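Local coordinates for ubiquitin-like-specific protease 2 (Saccharomyces cerevisiae, PDB 5LNB), which cleaves SUMO from modified proteins as a cysteine protease of the peptidase C48 family, seen here as its catalytic domain, at residues F60-S65 with E74-M79; K100-T105 with L187-I192; D235-S240 with K250-Y255. All coordinates share one frame; numbering follows the deposited sequence.

From the N terminus, contact 1 comes first: helix 51-67 turns through a short loop and the chain comes back as strand 76-78, an outermost strand of the five-stranded sheet. Contact 2 opens later, in the loop after helix 94-98, and closes only at the end of helix 172-190, so that three strands, 112-119, 122-129 and 159-164, lie inside its long loop. Contact 3 is again local, joining helix 230-238 to helix 245-255. The three follow in series, none enclosing or crossing another. Contacts 1 and 2 touch through H77 with T105 and M79 with W101; contact 3 stands apart, about 11 Å from contact 1 at the nearest atoms.

Contact 1 of 3, residues F60-S65 with E74-M79; sequences FYIESS and EQVHLM
Between 60-65 and 74-79 the contact is carried by I62, which meets V76 and L78 with two separate branches. With CG1 on the backbone-N side of I62 (chi1 -70°) and the chain then extended, CD1 is carried out to L78, where it meets CD1 at 4.1 Å. The other branch, CG2, sits in front of the forked end of V76, 4.0 Å from its CG2 and 4.1 Å from its CG1, so both valine methyls share one isoleucine methyl. V76 and L78 alternate with H77 along the strand, which puts their side chains on the helix-facing side while H77 points away. Elsewhere on helix 51-67, I66 also touches V76, and T58 and K59 touch L78. V114 of the adjoining parallel strand 112-119 touches I62 and L78 alike, and F227 of helix 215-228 touches I62 and V76. Farther along the helix, E63 forms salt bridges with K59 and R73, and S65 OG bonds to the carbonyl of F227. The whole is helix-on-sheet packing in the C48 catalytic domain, a member of the papain-like CA clan. No hydrogen bond or salt bridge joins the two segments: the closest approaches are all between methyl groups, so the contact depends on shape and the exclusion of water rather than on any directional bond.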
loop_
_atom_site.group_PDB
_atom_site.type_symbol
_atom_site.label_atom_id
_atom_site.label_comp_id
_atom_site.label_asym_id
_atom_site.label_seq_id
_atom_site.Cartn_x
_atom_site.Cartn_y
_atom_site.Cartn_z
ATOM N N PHE A 60 -6.972 -0.248 -5.661
ATOM C CA PHE A 60 -7.880 0.676 -6.330
ATOM C C PHE A 60 -7.171 1.974 -6.723
ATOM O O PHE A 60 -7.251 2.416 -7.878
ATOM C CB PHE A 60 -9.083 0.946 -5.424
ATOM C CG PHE A 60 -10.126 1.818 -6.052
ATOM C CD1 PHE A 60 -11.070 1.282 -6.917
ATOM C CD2 PHE A 60 -10.159 3.177 -5.787
ATOM C CE1 PHE A 60 -12.033 2.083 -7.499
ATOM C CE2 PHE A 60 -11.122 3.984 -6.368
ATOM C CZ PHE A 60 -12.064 3.436 -7.224
ATOM N N TYR A 61 -6.454 2.598 -5.782
ATOM C CA TYR A 61 -5.858 3.899 -6.069
ATOM C C TYR A 61 -4.595 3.810 -6.917
ATOM O O TYR A 61 -4.246 4.790 -7.587
ATOM C CB TYR A 61 -5.579 4.650 -4.768
ATOM C CG TYR A 61 -6.860 5.124 -4.129
ATOM C CD1 TYR A 61 -7.732 5.952 -4.830
ATOM C CD2 TYR A 61 -7.224 4.712 -2.850
ATOM C CE1 TYR A 61 -8.927 6.368 -4.267
ATOM C CE2 TYR A 61 -8.417 5.128 -2.278
ATOM C CZ TYR A 61 -9.258 5.952 -2.988
ATOM O OH TYR A 61 -10.430 6.373 -2.419
ATOM N N ILE A 62 -3.916 2.664 -6.933
ATOM C CA ILE A 62 -2.783 2.531 -7.842
ATOM C C ILE A 62 -3.262 2.303 -9.268
ATOM O O ILE A 62 -2.687 2.837 -10.222
ATOM C CB ILE A 62 -1.849 1.416 -7.355
ATOM C CG1 ILE A 62 -1.136 1.876 -6.076
ATOM C CG2 ILE A 62 -0.848 1.057 -8.432
ATOM C CD1 ILE A 62 -0.240 0.827 -5.466
ATOM N N GLU A 63 -4.337 1.535 -9.434
ATOM C CA GLU A 63 -4.932 1.370 -10.753
ATOM C C GLU A 63 -5.446 2.699 -11.290
ATOM O O GLU A 63 -5.337 2.978 -12.490
ATOM C CB GLU A 63 -6.054 0.339 -10.686
ATOM C CG GLU A 63 -5.554 -1.075 -10.461
ATOM C CD GLU A 63 -4.921 -1.677 -11.717
ATOM O OE1 GLU A 63 -5.391 -1.355 -12.834
ATOM O OE2 GLU A 63 -3.953 -2.468 -11.587
ATOM N N SER A 64 -6.017 3.528 -10.419
ATOM C CA SER A 64 -6.443 4.856 -10.844
ATOM C C SER A 64 -5.262 5.653 -11.365
ATOM O O SER A 64 -5.358 6.323 -12.401
ATOM C CB SER A 64 -7.117 5.585 -9.681
ATOM O OG SER A 64 -7.229 6.972 -9.938
ATOM N N SER A 65 -4.128 5.572 -10.662
ATOM C CA SER A 65 -2.911 6.241 -11.104
ATOM C C SER A 65 -2.455 5.715 -12.458
ATOM O O SER A 65 -1.986 6.484 -13.308
ATOM C CB SER A 65 -1.813 6.058 -10.053
ATOM O OG SER A 65 -0.576 6.554 -10.515
ATOM N N GLU A 74 4.032 -1.181 -15.698
ATOM C CA GLU A 74 5.260 -1.927 -15.459
ATOM C C GLU A 74 6.189 -1.267 -14.445
ATOM O O GLU A 74 7.198 -1.881 -14.088
ATOM C CB GLU A 74 6.004 -2.136 -16.780
ATOM C CG GLU A 74 6.308 -0.850 -17.538
ATOM C CD GLU A 74 5.344 -0.583 -18.703
ATOM O OE1 GLU A 74 4.098 -0.710 -18.532
ATOM O OE2 GLU A 74 5.850 -0.243 -19.801
ATOM N N GLN A 75 5.889 -0.058 -13.968
ATOM C CA GLN A 75 6.751 0.634 -13.016
ATOM C C GLN A 75 6.446 0.309 -11.556
ATOM O O GLN A 75 7.258 0.654 -10.686
ATOM C CB GLN A 75 6.648 2.151 -13.207
ATOM C CG GLN A 75 7.086 2.637 -14.576
ATOM C CD GLN A 75 6.888 4.132 -14.754
ATOM O OE1 GLN A 75 5.986 4.733 -14.161
ATOM N NE2 GLN A 75 7.752 4.747 -15.555
ATOM N N VAL A 76 5.318 -0.345 -11.264
ATOM C CA VAL A 76 4.833 -0.512 -9.898
ATOM C C VAL A 76 4.527 -1.982 -9.644
ATOM O O VAL A 76 3.925 -2.652 -10.488
ATOM C CB VAL A 76 3.575 0.356 -9.642
ATOM C CG1 VAL A 76 2.448 -0.057 -10.580
ATOM C CG2 VAL A 76 3.116 0.267 -8.186
ATOM N N HIS A 77 4.926 -2.483 -8.473
ATOM C CA HIS A 77 4.491 -3.784 -7.976
ATOM C C HIS A 77 3.874 -3.606 -6.592
ATOM O O HIS A 77 4.537 -3.118 -5.668
ATOM C CB HIS A 77 5.646 -4.776 -7.911
ATOM C CG HIS A 77 5.200 -6.193 -7.713
ATOM N ND1 HIS A 77 4.840 -6.697 -6.483
ATOM C CD2 HIS A 77 5.033 -7.204 -8.596
ATOM C CE1 HIS A 77 4.484 -7.962 -6.615
ATOM N NE2 HIS A 77 4.590 -8.293 -7.888
ATOM N N LEU A 78 2.610 -4.009 -6.453
ATOM C CA LEU A 78 1.868 -3.882 -5.203
ATOM C C LEU A 78 1.825 -5.238 -4.517
ATOM O O LEU A 78 1.284 -6.199 -5.067
ATOM C CB LEU A 78 0.447 -3.368 -5.446
ATOM C CG LEU A 78 -0.501 -3.413 -4.243
ATOM C CD1 LEU A 78 0.005 -2.542 -3.080
ATOM C CD2 LEU A 78 -1.911 -2.988 -4.620
ATOM N N MET A 79 2.407 -5.319 -3.331
ATOM C CA MET A 79 2.271 -6.509 -2.508
ATOM C C MET A 79 0.977 -6.431 -1.715
ATOM O O MET A 79 0.600 -5.365 -1.217
ATOM C CB MET A 79 3.450 -6.634 -1.548
ATOM C CG MET A 79 4.786 -6.872 -2.224
ATOM S SD MET A 79 4.807 -8.476 -3.023
ATOM C CE MET A 79 6.564 -8.646 -3.314
#

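Contact 2 of 3, residues K100-T105 with L187-I192; sequences KWVNNT and LDKYSI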
loop_
_atom_site.group_PDB
_atom_site.type_symbol
_atom_site.label_atom_id
_atom_site.label_comp_id
_atom_site.label_asym_id
_atom_site.label_seq_id
_atom_site.Cartn_x
_atom_site.Cartn_y
_atom_site.Cartn_z
ATOM N N LYS A 100 7.997 -19.075 -2.971
ATOM C CA LYS A 100 6.913 -19.379 -3.900
ATOM C C LYS A 100 6.073 -18.140 -4.177
ATOM O O LYS A 100 5.615 -17.928 -5.304
ATOM C CB LYS A 100 6.044 -20.509 -3.350
ATOM C CG LYS A 100 4.854 -20.847 -4.226
ATOM C CD LYS A 100 3.949 -21.887 -3.577
ATOM C CE LYS A 100 4.723 -23.141 -3.195
ATOM N NZ LYS A 100 3.811 -24.309 -2.994
ATOM N N TRP A 101 5.878 -17.307 -3.153
ATOM C CA TRP A 101 5.141 -16.059 -3.302
ATOM C C TRP A 101 5.678 -15.206 -4.447
ATOM O O TRP A 101 4.904 -14.613 -5.198
ATOM C CB TRP A 101 5.219 -15.272 -1.996
ATOM C CG TRP A 101 4.200 -14.189 -1.861
ATOM C CD1 TRP A 101 4.127 -13.019 -2.570
ATOM C CD2 TRP A 101 3.118 -14.162 -0.931
ATOM N NE1 TRP A 101 3.049 -12.275 -2.142
ATOM C CE2 TRP A 101 2.417 -12.955 -1.135
ATOM C CE3 TRP A 101 2.673 -15.043 0.059
ATOM C CZ2 TRP A 101 1.290 -12.614 -0.392
ATOM C CZ3 TRP A 101 1.543 -14.700 0.796
ATOM C CH2 TRP A 101 0.868 -13.499 0.564
ATOM N N VAL A 102 7.005 -15.104 -4.573
ATOM C CA VAL A 102 7.630 -14.192 -5.527
ATOM C C VAL A 102 8.097 -14.908 -6.790
ATOM O O VAL A 102 8.865 -14.334 -7.570
ATOM C CB VAL A 102 8.801 -13.431 -4.888
ATOM C CG1 VAL A 102 8.324 -12.672 -3.661
ATOM C CG2 VAL A 102 9.946 -14.395 -4.553
ATOM N N ASN A 103 7.670 -16.152 -7.005
ATOM C CA ASN A 103 7.988 -16.834 -8.251
ATOM C C ASN A 103 7.430 -16.051 -9.434
ATOM O O ASN A 103 6.302 -15.554 -9.400
ATOM C CB ASN A 103 7.426 -18.257 -8.242
ATOM C CG ASN A 103 7.825 -19.052 -9.487
ATOM O OD1 ASN A 103 6.989 -19.357 -10.343
ATOM N ND2 ASN A 103 9.112 -19.373 -9.596
ATOM N N ASN A 104 8.231 -15.939 -10.488
ATOM C CA ASN A 104 7.829 -15.243 -11.709
ATOM C C ASN A 104 7.476 -13.785 -11.448
ATOM O O ASN A 104 6.586 -13.226 -12.092
ATOM C CB ASN A 104 6.674 -15.964 -12.403
ATOM C CG ASN A 104 7.156 -17.150 -13.233
ATOM O OD1 ASN A 104 8.358 -17.290 -13.493
ATOM N ND2 ASN A 104 6.225 -18.004 -13.655
ATOM N N THR A 105 8.179 -13.163 -10.510
ATOM C CA THR A 105 8.183 -11.718 -10.328
ATOM C C THR A 105 9.502 -11.148 -10.830
ATOM O O THR A 105 10.480 -11.870 -11.057
ATOM C CB THR A 105 8.012 -11.330 -8.857
ATOM O OG1 THR A 105 9.111 -11.872 -8.111
ATOM C CG2 THR A 105 6.675 -11.835 -8.302
ATOM N N LEU A 187 20.101 -12.047 -5.236
ATOM C CA LEU A 187 20.968 -13.180 -5.526
ATOM C C LEU A 187 20.208 -14.263 -6.279
ATOM O O LEU A 187 20.722 -14.839 -7.243
ATOM C CB LEU A 187 21.556 -13.729 -4.225
ATOM C CG LEU A 187 22.547 -14.879 -4.409
ATOM C CD1 LEU A 187 23.800 -14.414 -5.137
ATOM C CD2 LEU A 187 22.928 -15.510 -3.077
ATOM N N ASP A 188 18.971 -14.528 -5.861
ATOM C CA ASP A 188 18.172 -15.589 -6.455
ATOM C C ASP A 188 17.797 -15.267 -7.898
ATOM O O ASP A 188 18.007 -16.087 -8.796
ATOM C CB ASP A 188 16.918 -15.806 -5.609
ATOM C CG ASP A 188 16.023 -16.907 -6.146
ATOM O OD1 ASP A 188 16.532 -17.815 -6.843
ATOM O OD2 ASP A 188 14.805 -16.861 -5.862
ATOM N N LYS A 189 17.219 -14.090 -8.146
ATOM C CA LYS A 189 16.674 -13.845 -9.479
ATOM C C LYS A 189 17.725 -13.348 -10.456
ATOM O O LYS A 189 17.633 -13.650 -11.648
ATOM C CB LYS A 189 15.524 -12.830 -9.440
ATOM C CG LYS A 189 14.361 -13.206 -8.543
ATOM C CD LYS A 189 13.830 -14.571 -8.868
ATOM C CE LYS A 189 12.605 -14.891 -8.027
ATOM N NZ LYS A 189 12.207 -16.326 -8.196
ATOM N N TYR A 190 18.707 -12.573 -9.989
ATOM C CA TYR A 190 19.660 -11.940 -10.885
ATOM C C TYR A 190 21.109 -12.300 -10.604
ATOM O O TYR A 190 21.989 -11.783 -11.290
ATOM C CB TYR A 190 19.524 -10.413 -10.835
ATOM C CG TYR A 190 18.111 -9.900 -10.809
ATOM C CD1 TYR A 190 17.322 -9.901 -11.967
ATOM C CD2 TYR A 190 17.559 -9.395 -9.628
ATOM C CE1 TYR A 190 16.016 -9.407 -11.943
ATOM C CE2 TYR A 190 16.254 -8.913 -9.592
ATOM C CZ TYR A 190 15.490 -8.923 -10.747
ATOM O OH TYR A 190 14.202 -8.436 -10.701
ATOM N N SER A 191 21.393 -13.157 -9.627
ATOM C CA SER A 191 22.770 -13.516 -9.297
ATOM C C SER A 191 23.599 -12.291 -8.923
ATOM O O SER A 191 24.804 -12.236 -9.181
ATOM C CB SER A 191 23.433 -14.277 -10.451
ATOM O OG SER A 191 22.831 -15.543 -10.603
ATOM N N ILE A 192 22.953 -11.295 -8.332
ATOM C CA ILE A 192 23.592 -10.049 -7.932
ATOM C C ILE A 192 23.897 -10.119 -6.443
ATOM O O ILE A 192 23.039 -10.505 -5.639
ATOM C CB ILE A 192 22.694 -8.841 -8.255
ATOM C CG1 ILE A 192 22.868 -8.417 -9.718
ATOM C CG2 ILE A 192 22.962 -7.691 -7.302
ATOM C CD1 ILE A 192 21.874 -7.334 -10.143
HETATM O O HOH W 1 10.862 -16.740 -10.594
#
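By plain van der Waals contact, the end of K189 lies beside V102: its CE is 3.8 Å from V102 O and, more loosely, 4.4 Å from V102 CG2, the methylenes bending at chi2 (-54°) before running out straight to the loop. V102 itself packs on F181 and Y185 of helix 172-190 and on F83 and Y95, so the lysine approaches a side chain already hemmed in by aromatic rings. The polar link is made through water: one molecule accepts from K189 NZ at 2.8 Å and from N104 N at 2.8 Å, tying the ammonium group to the loop backbone. Structurally, 100-105 holds two beta turns, type I from K100 to N103 and type II from V102 to T105, set against the C-terminal end of helix 172-190 in the catalytic domain. Within the second turn V102 O accepts twice, from T105 N and from T105 OG1, and T105 OG1 is also hydrogen-bonded to Y185 OH. As for charge, K189 NZ forms a salt bridge with D188 OD2 at 3.5 Å, and that carboxylate oxygen is also met by K99 NZ and Y95 OH. Nearby, Y190 carries K189 CB over the centre of one ring face, while its OH bonds to D106 OD1 and F108 N beyond the turns.

Contact 3 of 3, residues D235-S240 with K250-Y255; sequences DVWKNS and KMINKY
V236 has CG1 anti to the backbone N (chi1 174°), which sends its two methyls to different partners: CG1 to I252 and CG2 to Y255. I252, with CG1 beside its backbone N and a bend at chi2 (-57°), turns its CD1 toward V236 CG1. This is a helix-helix packing, helix 230-238 against helix 245-255, joined by a short connection in the catalytic domain of the C48 protease. V236 CG1 and I252 CD1 come within 3.5 Å, a close approach for two methyls. The same CD1 also reaches W237 at CD1, more loosely at 4.4 Å, approaching the indole obliquely. W237 continues the packing inward, its ring meeting those of F164 and F256. On the far branch, V236 CG2 makes a CH-pi contact with Y255, 3.9 Å from the ring centroid and 9° off the normal, so the methyl stands almost directly above the middle of one face. The phenol oxygen of Y255 is hydrogen-bonded back to helix 230-238, to E232 OE1 and T233 OG1, which pins the ring at its outer end. Three residues beyond W237, S240 OG bonds to W237 O at 2.8 Å, in the carbonyl plane, and S240 N uses the same oxygen.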
loop_
_atom_site.group_PDB
_atom_site.type_symbol
_atom_site.label_atom_id
_atom_site.label_comp_id
_atom_site.label_asym_id
_atom_site.label_seq_id
_atom_site.Cartn_x
_atom_site.Cartn_y
_atom_site.Cartn_z
ATOM N N ASP A 235 10.154 13.973 -3.641
ATOM C CA ASP A 235 10.904 15.199 -3.391
ATOM C C ASP A 235 10.474 15.854 -2.081
ATOM O O ASP A 235 11.315 16.358 -1.330
ATOM C CB ASP A 235 10.751 16.162 -4.569
ATOM C CG ASP A 235 11.696 15.832 -5.715
ATOM O OD1 ASP A 235 12.823 15.372 -5.431
ATOM O OD2 ASP A 235 11.318 16.020 -6.897
ATOM N N VAL A 236 9.173 15.845 -1.783
ATOM C CA VAL A 236 8.696 16.401 -0.518
ATOM C C VAL A 236 9.363 15.696 0.656
ATOM O O VAL A 236 9.900 16.338 1.564
ATOM C CB VAL A 236 7.161 16.308 -0.431
ATOM C CG1 VAL A 236 6.680 16.753 0.957
ATOM C CG2 VAL A 236 6.528 17.172 -1.507
ATOM N N TRP A 237 9.315 14.363 0.664
ATOM C CA TRP A 237 9.976 13.599 1.716
ATOM C C TRP A 237 11.477 13.860 1.741
ATOM O O TRP A 237 12.055 14.058 2.813
ATOM C CB TRP A 237 9.709 12.107 1.523
ATOM C CG TRP A 237 8.329 11.702 1.879
ATOM C CD1 TRP A 237 7.476 12.348 2.740
ATOM C CD2 TRP A 237 7.622 10.553 1.400
ATOM N NE1 TRP A 237 6.287 11.666 2.818
ATOM C CE2 TRP A 237 6.350 10.565 2.004
ATOM C CE3 TRP A 237 7.945 9.510 0.519
ATOM C CZ2 TRP A 237 5.403 9.575 1.760
ATOM C CZ3 TRP A 237 7.008 8.534 0.277
ATOM C CH2 TRP A 237 5.749 8.571 0.895
ATOM N N LYS A 238 12.124 13.859 0.569
ATOM C CA LYS A 238 13.576 14.019 0.515
ATOM C C LYS A 238 14.026 15.286 1.222
ATOM O O LYS A 238 15.062 15.293 1.895
ATOM C CB LYS A 238 14.060 14.043 -0.935
ATOM C CG LYS A 238 15.053 12.947 -1.263
ATOM C CD LYS A 238 15.131 12.682 -2.772
ATOM C CE LYS A 238 15.399 11.197 -3.075
ATOM N NZ LYS A 238 15.511 10.927 -4.540
ATOM N N ASN A 239 13.280 16.375 1.066
ATOM C CA ASN A 239 13.686 17.652 1.621
ATOM C C ASN A 239 13.004 17.946 2.952
ATOM O O ASN A 239 12.916 19.108 3.353
ATOM C CB ASN A 239 13.432 18.769 0.607
ATOM C CG ASN A 239 14.329 18.649 -0.611
ATOM O OD1 ASN A 239 13.871 18.367 -1.718
ATOM N ND2 ASN A 239 15.615 18.842 -0.405
ATOM N N SER A 240 12.547 16.913 3.658
ATOM C CA SER A 240 11.822 17.136 4.906
ATOM C C SER A 240 12.733 17.554 6.051
ATOM O O SER A 240 12.233 17.842 7.140
ATOM C CB SER A 240 11.038 15.877 5.291
ATOM O OG SER A 240 11.918 14.783 5.488
ATOM N N LYS A 250 3.808 21.891 8.850
ATOM C CA LYS A 250 2.822 22.592 8.028
ATOM C C LYS A 250 2.872 22.114 6.579
ATOM O O LYS A 250 1.832 21.853 5.961
ATOM C CB LYS A 250 3.056 24.101 8.087
ATOM C CG LYS A 250 2.480 24.802 9.304
ATOM C CD LYS A 250 2.629 26.308 9.142
ATOM C CE LYS A 250 2.303 26.726 7.705
ATOM N NZ LYS A 250 2.447 28.190 7.461
ATOM N N MET A 251 4.077 22.022 6.014
ATOM C CA MET A 251 4.228 21.599 4.625
ATOM C C MET A 251 3.691 20.185 4.423
ATOM O O MET A 251 2.923 19.932 3.489
ATOM C CB MET A 251 5.702 21.703 4.214
ATOM C CG MET A 251 6.086 20.963 2.920
ATOM S SD MET A 251 7.812 21.277 2.425
ATOM C CE MET A 251 8.710 20.682 3.859
ATOM N N ILE A 252 4.071 19.253 5.304
ATOM C CA ILE A 252 3.608 17.872 5.184
ATOM C C ILE A 252 2.098 17.785 5.387
ATOM O O ILE A 252 1.405 17.032 4.693
ATOM C CB ILE A 252 4.364 16.967 6.175
ATOM C CG1 ILE A 252 5.809 16.768 5.719
ATOM C CG2 ILE A 252 3.642 15.627 6.348
ATOM C CD1 ILE A 252 5.934 16.184 4.331
ATOM N N ASN A 253 1.563 18.544 6.341
ATOM C CA ASN A 253 0.129 18.471 6.596
ATOM C C ASN A 253 -0.672 18.979 5.406
ATOM O O ASN A 253 -1.729 18.426 5.077
ATOM C CB ASN A 253 -0.217 19.256 7.854
ATOM C CG ASN A 253 0.224 18.548 9.107
ATOM O OD1 ASN A 253 0.438 17.339 9.093
ATOM N ND2 ASN A 253 0.356 19.294 10.205
ATOM N N LYS A 254 -0.186 20.032 4.743
ATOM C CA LYS A 254 -0.896 20.562 3.587
ATOM C C LYS A 254 -0.790 19.609 2.402
ATOM O O LYS A 254 -1.797 19.276 1.766
ATOM C CB LYS A 254 -0.346 21.942 3.227
ATOM C CG LYS A 254 -1.086 22.645 2.101
ATOM C CD LYS A 254 -0.673 24.111 2.017
ATOM C CE LYS A 254 -1.261 24.799 0.790
ATOM N NZ LYS A 254 -0.724 24.235 -0.485
ATOM N N TYR A 255 0.428 19.138 2.111
ATOM C CA TYR A 255 0.640 18.276 0.956
ATOM C C TYR A 255 -0.250 17.042 1.007
ATOM O O TYR A 255 -0.809 16.636 -0.017
ATOM C CB TYR A 255 2.110 17.855 0.861
ATOM C CG TYR A 255 2.425 17.161 -0.447
ATOM C CD1 TYR A 255 2.577 17.890 -1.617
ATOM C CD2 TYR A 255 2.543 15.771 -0.519
ATOM C CE1 TYR A 255 2.845 17.261 -2.826
ATOM C CE2 TYR A 255 2.815 15.124 -1.734
ATOM C CZ TYR A 255 2.964 15.880 -2.876
ATOM O OH TYR A 255 3.240 15.272 -4.077
#